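Local coordinates for protein molybdopterin adenylyltransferase (Pyrococcus furiosus, PDB 4LHB) that catalyses the ATP-dependent adenylylation of molybdopterin, releasing diphosphate, a step in the biosynthesis of the molybdenum or tungsten cofactor, at residues L119-E131 against L159-I173. Numbering follows the deposited sequence.
Sequences LSFGEVFRAKSYE and LPGSVNAVKTGLEII. With SO4 (sulfate ion), chain F.
L159 and F121 meet where the last residue of strand 153-159 leads toward helix 163-184, in the alpha/beta fold of the MoaB/Mog family; helix 121-133 packs against that second helix with short-segment axes 9.8 Å apart and 122° between their directions. CD2 of L159 lies 3.7 Å from CZ of F121, the two side chains crossing at about a right angle. P160 follows, its CD near CZ of F125, while the N-H of G161 turns to a bound sulfate and donates to its O4 at 167°; T99 N also binds this ion. S162 N-caps the helix, its OG accepting from A165 N. The carbonyl O of A165 lies 3.4 Å from CE1 of F125, at the ring edge and in its plane. F125 is a knob in the hole formed by A165, T168, G169 and I172, delivered there by a CG anti to the backbone N (chi1 -172°). An alanine here is likely to leave that hole unfilled and to take from P160 CD and the A165 carbonyl the ring they meet. At T168 the polar and apolar branches part: OG1 bonds back to N164 O, whereas CG2 packs 3.5 Å from CG of K128. G169 lets the ring come close, its N 3.5 Å from CE1 of F125. E171 reaches Y135 of a second subunit through OE1, and its OE2 stays 4.9 Å from K128 NZ, too far for a salt bridge. I172 divides its branches, with CG2 3.8 Å from CE1 of F121 and CD1 3.7 Å from CA of F125.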
ATOM      1  N   LEU C 119     -11.989  -9.125  -6.710  1.00 33.32           N
ATOM      2  CA  LEU C 119     -13.314  -9.704  -6.496  1.00 32.66           C
ATOM      3  C   LEU C 119     -13.338 -10.230  -5.092  1.00 33.26           C
ATOM      4  O   LEU C 119     -12.298 -10.334  -4.483  1.00 40.38           O
ATOM      5  CB  LEU C 119     -13.633 -10.789  -7.531  1.00 28.78           C
ATOM      6  CG  LEU C 119     -13.620 -10.320  -9.002  1.00 30.79           C
ATOM      7  CD1 LEU C 119     -13.887 -11.397 -10.077  1.00 28.55           C
ATOM      8  CD2 LEU C 119     -14.546  -9.145  -9.193  1.00 28.23           C
ATOM      9  N   SER C 120     -14.522 -10.538  -4.569  1.00 34.16           N
ATOM     10  CA  SER C 120     -14.678 -11.193  -3.243  1.00 33.61           C
ATOM     11  C   SER C 120     -14.656 -12.726  -3.388  1.00 33.32           C
ATOM     12  O   SER C 120     -15.298 -13.458  -2.624  1.00 36.36           O
ATOM     13  CB  SER C 120     -16.007 -10.812  -2.619  1.00 33.60           C
ATOM     14  OG  SER C 120     -16.347  -9.470  -2.915  1.00 41.68           O
ATOM     15  N   PHE C 121     -13.931 -13.214  -4.382  1.00 31.36           N
ATOM     16  CA  PHE C 121     -13.887 -14.628  -4.661  1.00 30.46           C
ATOM     17  C   PHE C 121     -13.349 -15.485  -3.526  1.00 30.92           C
ATOM     18  O   PHE C 121     -13.807 -16.605  -3.324  1.00 29.90           O
ATOM     19  CB  PHE C 121     -13.083 -14.852  -5.921  1.00 31.16           C
ATOM     20  CG  PHE C 121     -12.959 -16.271  -6.287  1.00 32.02           C
ATOM     21  CD1 PHE C 121     -13.822 -16.824  -7.212  1.00 32.10           C
ATOM     22  CD2 PHE C 121     -11.986 -17.056  -5.702  1.00 32.49           C
ATOM     23  CE1 PHE C 121     -13.728 -18.171  -7.550  1.00 36.16           C
ATOM     24  CE2 PHE C 121     -11.871 -18.398  -6.032  1.00 35.75           C
ATOM     25  CZ  PHE C 121     -12.751 -18.966  -6.960  1.00 36.68           C
ATOM     26  N   GLY C 122     -12.383 -14.970  -2.772  1.00 32.59           N
ATOM     27  CA  GLY C 122     -11.744 -15.777  -1.737  1.00 30.40           C
ATOM     28  C   GLY C 122     -12.701 -16.036  -0.631  1.00 31.64           C
ATOM     29  O   GLY C 122     -12.725 -17.125  -0.055  1.00 33.84           O
ATOM     30  N   GLU C 123     -13.479 -15.006  -0.296  1.00 36.45           N
ATOM     31  CA  GLU C 123     -14.449 -15.117   0.791  1.00 35.96           C
ATOM     32  C   GLU C 123     -15.463 -16.165   0.443  1.00 35.33           C
ATOM     33  O   GLU C 123     -15.771 -17.011   1.278  1.00 35.86           O
ATOM     34  CB  GLU C 123     -15.222 -13.845   0.979  1.00 40.05           C
ATOM     35  CG  GLU C 123     -14.436 -12.625   1.368  1.00 46.14           C
ATOM     36  CD  GLU C 123     -15.333 -11.574   2.013  1.00 50.47           C
ATOM     37  OE1 GLU C 123     -16.577 -11.745   2.039  1.00 54.63           O
ATOM     38  OE2 GLU C 123     -14.805 -10.564   2.501  1.00 52.99           O
ATOM     39  N   VAL C 124     -15.984 -16.096  -0.789  1.00 32.50           N
ATOM     40  CA  VAL C 124     -17.011 -17.041  -1.244  1.00 34.02           C
ATOM     41  C   VAL C 124     -16.449 -18.466  -1.285  1.00 35.19           C
ATOM     42  O   VAL C 124     -17.021 -19.404  -0.690  1.00 34.99           O
ATOM     43  CB  VAL C 124     -17.639 -16.590  -2.577  1.00 32.21           C
ATOM     44  CG1 VAL C 124     -18.388 -17.744  -3.211  1.00 29.08           C
ATOM     45  CG2 VAL C 124     -18.542 -15.363  -2.317  1.00 29.41           C
ATOM     46  N   PHE C 125     -15.272 -18.582  -1.891  1.00 34.54           N
ATOM     47  CA  PHE C 125     -14.484 -19.811  -1.852  1.00 36.20           C
ATOM     48  C   PHE C 125     -14.349 -20.334  -0.437  1.00 36.32           C
ATOM     49  O   PHE C 125     -14.575 -21.497  -0.179  1.00 34.07           O
ATOM     50  CB  PHE C 125     -13.061 -19.603  -2.442  1.00 38.28           C
ATOM     51  CG  PHE C 125     -12.300 -20.868  -2.594  1.00 39.46           C
ATOM     52  CD1 PHE C 125     -12.305 -21.544  -3.790  1.00 45.95           C
ATOM     53  CD2 PHE C 125     -11.631 -21.421  -1.526  1.00 46.42           C
ATOM     54  CE1 PHE C 125     -11.628 -22.741  -3.940  1.00 45.97           C
ATOM     55  CE2 PHE C 125     -10.977 -22.626  -1.648  1.00 47.15           C
ATOM     56  CZ  PHE C 125     -10.961 -23.276  -2.866  1.00 49.65           C
ATOM     57  N   ARG C 126     -13.918 -19.488   0.472  1.00 37.38           N
ATOM     58  CA  ARG C 126     -13.737 -19.935   1.830  1.00 41.28           C
ATOM     59  C   ARG C 126     -15.050 -20.336   2.473  1.00 41.88           C
ATOM     60  O   ARG C 126     -15.082 -21.323   3.206  1.00 43.43           O
ATOM     61  CB  ARG C 126     -12.962 -18.895   2.668  1.00 43.73           C
ATOM     62  CG  ARG C 126     -11.462 -19.020   2.422  1.00 44.78           C
ATOM     63  CD  ARG C 126     -10.557 -18.168   3.293  1.00 42.66           C
ATOM     64  NE  ARG C 126     -10.698 -16.761   2.968  1.00 38.51           N
ATOM     65  CZ  ARG C 126     -10.188 -16.180   1.898  1.00 38.95           C
ATOM     66  NH1 ARG C 126      -9.482 -16.872   1.019  1.00 46.86           N
ATOM     67  NH2 ARG C 126     -10.415 -14.895   1.680  1.00 34.63           N
ATOM     68  N   ALA C 127     -16.136 -19.628   2.174  1.00 44.02           N
ATOM     69  CA  ALA C 127     -17.453 -19.996   2.757  1.00 44.71           C
ATOM     70  C   ALA C 127     -17.874 -21.379   2.285  1.00 44.79           C
ATOM     71  O   ALA C 127     -18.238 -22.212   3.092  1.00 49.69           O
ATOM     72  CB  ALA C 127     -18.532 -18.968   2.452  1.00 35.48           C
ATOM     73  N   LYS C 128     -17.792 -21.657   1.000  1.00 44.06           N
ATOM     74  CA  LYS C 128     -18.196 -22.979   0.554  1.00 50.95           C
ATOM     75  C   LYS C 128     -17.268 -24.033   1.165  1.00 52.22           C
ATOM     76  O   LYS C 128     -17.721 -25.064   1.643  1.00 63.38           O
ATOM     77  CB  LYS C 128     -18.203 -23.088  -0.985  1.00 54.98           C
ATOM     78  CG  LYS C 128     -18.787 -24.396  -1.531  1.00 59.96           C
ATOM     79  CD  LYS C 128     -20.296 -24.524  -1.289  1.00 61.40           C
ATOM     80  CE  LYS C 128     -20.870 -25.897  -1.681  1.00 62.23           C
ATOM     81  NZ  LYS C 128     -21.020 -26.847  -0.530  1.00 61.00           N
ATOM     82  N   SER C 129     -15.967 -23.767   1.155  1.00 53.67           N
ATOM     83  CA  SER C 129     -14.971 -24.713   1.638  1.00 48.91           C
ATOM     84  C   SER C 129     -15.133 -25.037   3.097  1.00 49.59           C
ATOM     85  O   SER C 129     -14.816 -26.136   3.520  1.00 46.13           O
ATOM     86  CB  SER C 129     -13.572 -24.164   1.431  1.00 50.19           C
ATOM     87  OG  SER C 129     -13.228 -24.224   0.072  1.00 57.02           O
ATOM     88  N   TYR C 130     -15.584 -24.068   3.880  1.00 53.27           N
ATOM     89  CA  TYR C 130     -15.751 -24.283   5.296  1.00 58.53           C
ATOM     90  C   TYR C 130     -16.631 -25.507   5.576  1.00 61.63           C
ATOM     91  O   TYR C 130     -16.397 -26.222   6.526  1.00 66.77           O
ATOM     92  CB  TYR C 130     -16.318 -23.032   5.934  1.00 59.57           C
ATOM     93  CG  TYR C 130     -16.566 -23.133   7.410  1.00 67.38           C
ATOM     94  CD1 TYR C 130     -15.787 -22.420   8.328  1.00 74.40           C
ATOM     95  CD2 TYR C 130     -17.606 -23.918   7.901  1.00 74.32           C
ATOM     96  CE1 TYR C 130     -16.037 -22.502   9.703  1.00 78.61           C
ATOM     97  CE2 TYR C 130     -17.864 -24.013   9.261  1.00 83.23           C
ATOM     98  CZ  TYR C 130     -17.089 -23.307  10.163  1.00 83.43           C
ATOM     99  OH  TYR C 130     -17.397 -23.433  11.502  1.00 76.06           O
ATOM    100  N   GLU C 131     -17.625 -25.765   4.743  1.00 69.19           N
ATOM    101  CA  GLU C 131     -18.495 -26.924   4.945  1.00 72.31           C
ATOM    102  C   GLU C 131     -17.710 -28.248   4.876  1.00 69.68           C
ATOM    103  O   GLU C 131     -18.006 -29.173   5.630  1.00 72.41           O
ATOM    104  CB  GLU C 131     -19.634 -26.935   3.920  1.00 74.00           C
ATOM    105  CG  GLU C 131     -20.514 -25.687   3.941  1.00 80.42           C
ATOM    106  CD  GLU C 131     -21.379 -25.534   2.683  1.00 88.20           C
ATOM    107  OE1 GLU C 131     -21.496 -26.505   1.885  1.00 78.28           O
ATOM    108  OE2 GLU C 131     -21.946 -24.427   2.492  1.00 90.22           O
ATOM    109  N   LEU C 159      -6.339 -20.449  -7.619  1.00 29.35           N
ATOM    110  CA  LEU C 159      -6.858 -21.498  -6.771  1.00 30.81           C
ATOM    111  C   LEU C 159      -5.728 -22.283  -6.126  1.00 29.07           C
ATOM    112  O   LEU C 159      -4.618 -22.280  -6.653  1.00 28.83           O
ATOM    113  CB  LEU C 159      -7.670 -22.440  -7.660  1.00 31.06           C
ATOM    114  CG  LEU C 159      -8.783 -21.834  -8.504  1.00 29.25           C
ATOM    115  CD1 LEU C 159      -9.348 -22.965  -9.371  1.00 28.92           C
ATOM    116  CD2 LEU C 159      -9.842 -21.239  -7.595  1.00 28.45           C
ATOM    117  N   PRO C 160      -6.011 -22.936  -4.988  1.00 30.09           N
ATOM    118  CA  PRO C 160      -5.047 -23.859  -4.400  1.00 30.81           C
ATOM    119  C   PRO C 160      -4.807 -25.043  -5.289  1.00 31.23           C
ATOM    120  O   PRO C 160      -5.436 -25.187  -6.329  1.00 36.63           O
ATOM    121  CB  PRO C 160      -5.707 -24.324  -3.091  1.00 29.73           C
ATOM    122  CG  PRO C 160      -6.684 -23.254  -2.751  1.00 31.52           C
ATOM    123  CD  PRO C 160      -7.128 -22.649  -4.059  1.00 31.96           C
ATOM    124  N   GLY C 161      -3.875 -25.873  -4.865  1.00 31.71           N
ATOM    125  CA  GLY C 161      -3.315 -26.932  -5.673  1.00 32.87           C
ATOM    126  C   GLY C 161      -4.082 -28.219  -5.587  1.00 31.96           C
ATOM    127  O   GLY C 161      -4.188 -28.906  -6.589  1.00 36.93           O
ATOM    128  N   SER C 162      -4.625 -28.559  -4.422  1.00 34.13           N
ATOM    129  CA  SER C 162      -5.336 -29.836  -4.297  1.00 39.95           C
ATOM    130  C   SER C 162      -6.523 -29.949  -5.270  1.00 43.63           C
ATOM    131  O   SER C 162      -7.170 -28.942  -5.601  1.00 46.63           O
ATOM    132  CB  SER C 162      -5.809 -30.092  -2.876  1.00 40.48           C
ATOM    133  OG  SER C 162      -6.865 -29.240  -2.515  1.00 46.33           O
ATOM    134  N   VAL C 163      -6.766 -31.170  -5.751  1.00 46.15           N
ATOM    135  CA  VAL C 163      -7.934 -31.474  -6.577  1.00 46.68           C
ATOM    136  C   VAL C 163      -9.260 -31.059  -5.897  1.00 44.78           C
ATOM    137  O   VAL C 163     -10.106 -30.477  -6.543  1.00 41.79           O
ATOM    138  CB  VAL C 163      -7.965 -32.976  -6.948  1.00 49.24           C
ATOM    139  CG1 VAL C 163      -9.409 -33.484  -7.154  1.00 43.50           C
ATOM    140  CG2 VAL C 163      -7.076 -33.228  -8.164  1.00 45.66           C
ATOM    141  N   ASN C 164      -9.420 -31.308  -4.600  1.00 45.09           N
ATOM    142  CA  ASN C 164     -10.650 -30.903  -3.909  1.00 51.50           C
ATOM    143  C   ASN C 164     -10.863 -29.396  -3.857  1.00 50.53           C
ATOM    144  O   ASN C 164     -11.985 -28.906  -4.070  1.00 56.71           O
ATOM    145  CB  ASN C 164     -10.725 -31.469  -2.479  1.00 59.40           C
ATOM    146  CG  ASN C 164     -11.091 -32.956  -2.454  1.00 68.79           C
ATOM    147  OD1 ASN C 164     -11.883 -33.438  -3.277  1.00 73.09           O
ATOM    148  ND2 ASN C 164     -10.504 -33.692  -1.516  1.00 68.02           N
ATOM    149  N   ALA C 165      -9.797 -28.667  -3.556  1.00 42.66           N
ATOM    150  CA  ALA C 165      -9.857 -27.240  -3.517  1.00 38.12           C
ATOM    151  C   ALA C 165     -10.212 -26.782  -4.915  1.00 39.80           C
ATOM    152  O   ALA C 165     -11.004 -25.825  -5.091  1.00 36.90           O
ATOM    153  CB  ALA C 165      -8.530 -26.652  -3.054  1.00 36.35           C
ATOM    154  N   VAL C 166      -9.664 -27.460  -5.927  1.00 36.91           N
ATOM    155  CA  VAL C 166      -9.954 -27.033  -7.287  1.00 37.77           C
ATOM    156  C   VAL C 166     -11.425 -27.243  -7.708  1.00 42.98           C
ATOM    157  O   VAL C 166     -12.024 -26.400  -8.401  1.00 44.02           O
ATOM    158  CB  VAL C 166      -8.998 -27.655  -8.274  1.00 35.99           C
ATOM    159  CG1 VAL C 166      -9.563 -27.535  -9.671  1.00 35.68           C
ATOM    160  CG2 VAL C 166      -7.672 -26.941  -8.153  1.00 33.38           C
ATOM    161  N   LYS C 167     -12.033 -28.326  -7.240  1.00 48.78           N
ATOM    162  CA  LYS C 167     -13.431 -28.616  -7.579  1.00 45.66           C
ATOM    163  C   LYS C 167     -14.352 -27.600  -6.932  1.00 41.07           C
ATOM    164  O   LYS C 167     -15.281 -27.141  -7.579  1.00 39.72           O
ATOM    165  CB  LYS C 167     -13.829 -30.028  -7.156  1.00 48.05           C
ATOM    166  CG  LYS C 167     -13.274 -31.149  -8.017  1.00 49.99           C
ATOM    167  CD  LYS C 167     -13.574 -32.539  -7.418  1.00 57.42           C
ATOM    168  CE  LYS C 167     -15.064 -32.726  -7.068  1.00 57.83           C
ATOM    169  NZ  LYS C 167     -15.422 -34.158  -6.835  1.00 66.03           N
ATOM    170  N   THR C 168     -14.091 -27.223  -5.680  1.00 35.90           N
ATOM    171  CA  THR C 168     -14.905 -26.190  -5.049  1.00 35.76           C
ATOM    172  C   THR C 168     -14.758 -24.874  -5.806  1.00 37.01           C
ATOM    173  O   THR C 168     -15.743 -24.178  -6.034  1.00 40.27           O
ATOM    174  CB  THR C 168     -14.531 -25.973  -3.583  1.00 40.17           C
ATOM    175  OG1 THR C 168     -14.139 -27.222  -2.988  1.00 48.33           O
ATOM    176  CG2 THR C 168     -15.702 -25.423  -2.800  1.00 44.85           C
ATOM    177  N   GLY C 169     -13.543 -24.533  -6.239  1.00 34.07           N
ATOM    178  CA  GLY C 169     -13.348 -23.319  -7.059  1.00 34.40           C
ATOM    179  C   GLY C 169     -14.065 -23.335  -8.412  1.00 33.88           C
ATOM    180  O   GLY C 169     -14.650 -22.321  -8.885  1.00 27.16           O
ATOM    181  N   LEU C 170     -14.019 -24.503  -9.030  1.00 34.29           N
ATOM    182  CA  LEU C 170     -14.716 -24.716 -10.291  1.00 34.16           C
ATOM    183  C   LEU C 170     -16.238 -24.571 -10.153  1.00 34.90           C
ATOM    184  O   LEU C 170     -16.904 -24.025 -11.026  1.00 35.26           O
ATOM    185  CB  LEU C 170     -14.334 -26.068 -10.872  1.00 32.15           C
ATOM    186  CG  LEU C 170     -12.951 -26.072 -11.518  1.00 32.31           C
ATOM    187  CD1 LEU C 170     -12.469 -27.502 -11.778  1.00 29.43           C
ATOM    188  CD2 LEU C 170     -12.910 -25.204 -12.767  1.00 29.84           C
ATOM    189  N   GLU C 171     -16.806 -25.022  -9.063  1.00 38.22           N
ATOM    190  CA  GLU C 171     -18.223 -24.791  -8.896  1.00 44.34           C
ATOM    191  C   GLU C 171     -18.504 -23.269  -9.068  1.00 44.23           C
ATOM    192  O   GLU C 171     -19.449 -22.851  -9.755  1.00 40.73           O
ATOM    193  CB  GLU C 171     -18.664 -25.259  -7.512  1.00 54.33           C
ATOM    194  CG  GLU C 171     -19.406 -26.591  -7.406  1.00 61.92           C
ATOM    195  CD  GLU C 171     -20.310 -26.615  -6.151  1.00 70.81           C
ATOM    196  OE1 GLU C 171     -21.150 -25.681  -5.981  1.00 59.62           O
ATOM    197  OE2 GLU C 171     -20.182 -27.557  -5.321  1.00 75.70           O
ATOM    198  N   ILE C 172     -17.636 -22.445  -8.467  1.00 42.48           N
ATOM    199  CA  ILE C 172     -17.885 -21.001  -8.379  1.00 35.81           C
ATOM    200  C   ILE C 172     -17.628 -20.310  -9.700  1.00 31.79           C
ATOM    201  O   ILE C 172     -18.404 -19.454 -10.130  1.00 31.05           O
ATOM    202  CB  ILE C 172     -17.133 -20.354  -7.183  1.00 34.28           C
ATOM    203  CG1 ILE C 172     -17.544 -21.040  -5.875  1.00 33.40           C
ATOM    204  CG2 ILE C 172     -17.440 -18.874  -7.063  1.00 28.84           C
ATOM    205  CD1 ILE C 172     -16.603 -20.761  -4.728  1.00 34.40           C
ATOM    206  N   ILE C 173     -16.563 -20.699 -10.371  1.00 33.04           N
ATOM    207  CA  ILE C 173     -16.245 -20.119 -11.677  1.00 32.38           C
ATOM    208  C   ILE C 173     -17.332 -20.440 -12.705  1.00 33.67           C
ATOM    209  O   ILE C 173     -17.814 -19.530 -13.378  1.00 34.05           O
ATOM    210  CB  ILE C 173     -14.856 -20.587 -12.169  1.00 32.45           C
ATOM    211  CG1 ILE C 173     -13.777 -20.143 -11.168  1.00 34.24           C
ATOM    212  CG2 ILE C 173     -14.521 -20.042 -13.564  1.00 29.86           C
ATOM    213  CD1 ILE C 173     -12.555 -21.027 -11.158  1.00 32.88           C
TER
HETATM  214  S   SO4 F 201      -1.260 -24.661  -2.720  1.00 51.28           S
HETATM  215  O1  SO4 F 201      -0.441 -25.642  -3.454  1.00 47.42           O
HETATM  216  O2  SO4 F 201      -0.554 -24.088  -1.561  1.00 60.17           O
HETATM  217  O3  SO4 F 201      -1.530 -23.524  -3.637  1.00 58.63           O
HETATM  218  O4  SO4 F 201      -2.506 -25.302  -2.191  1.00 56.01           O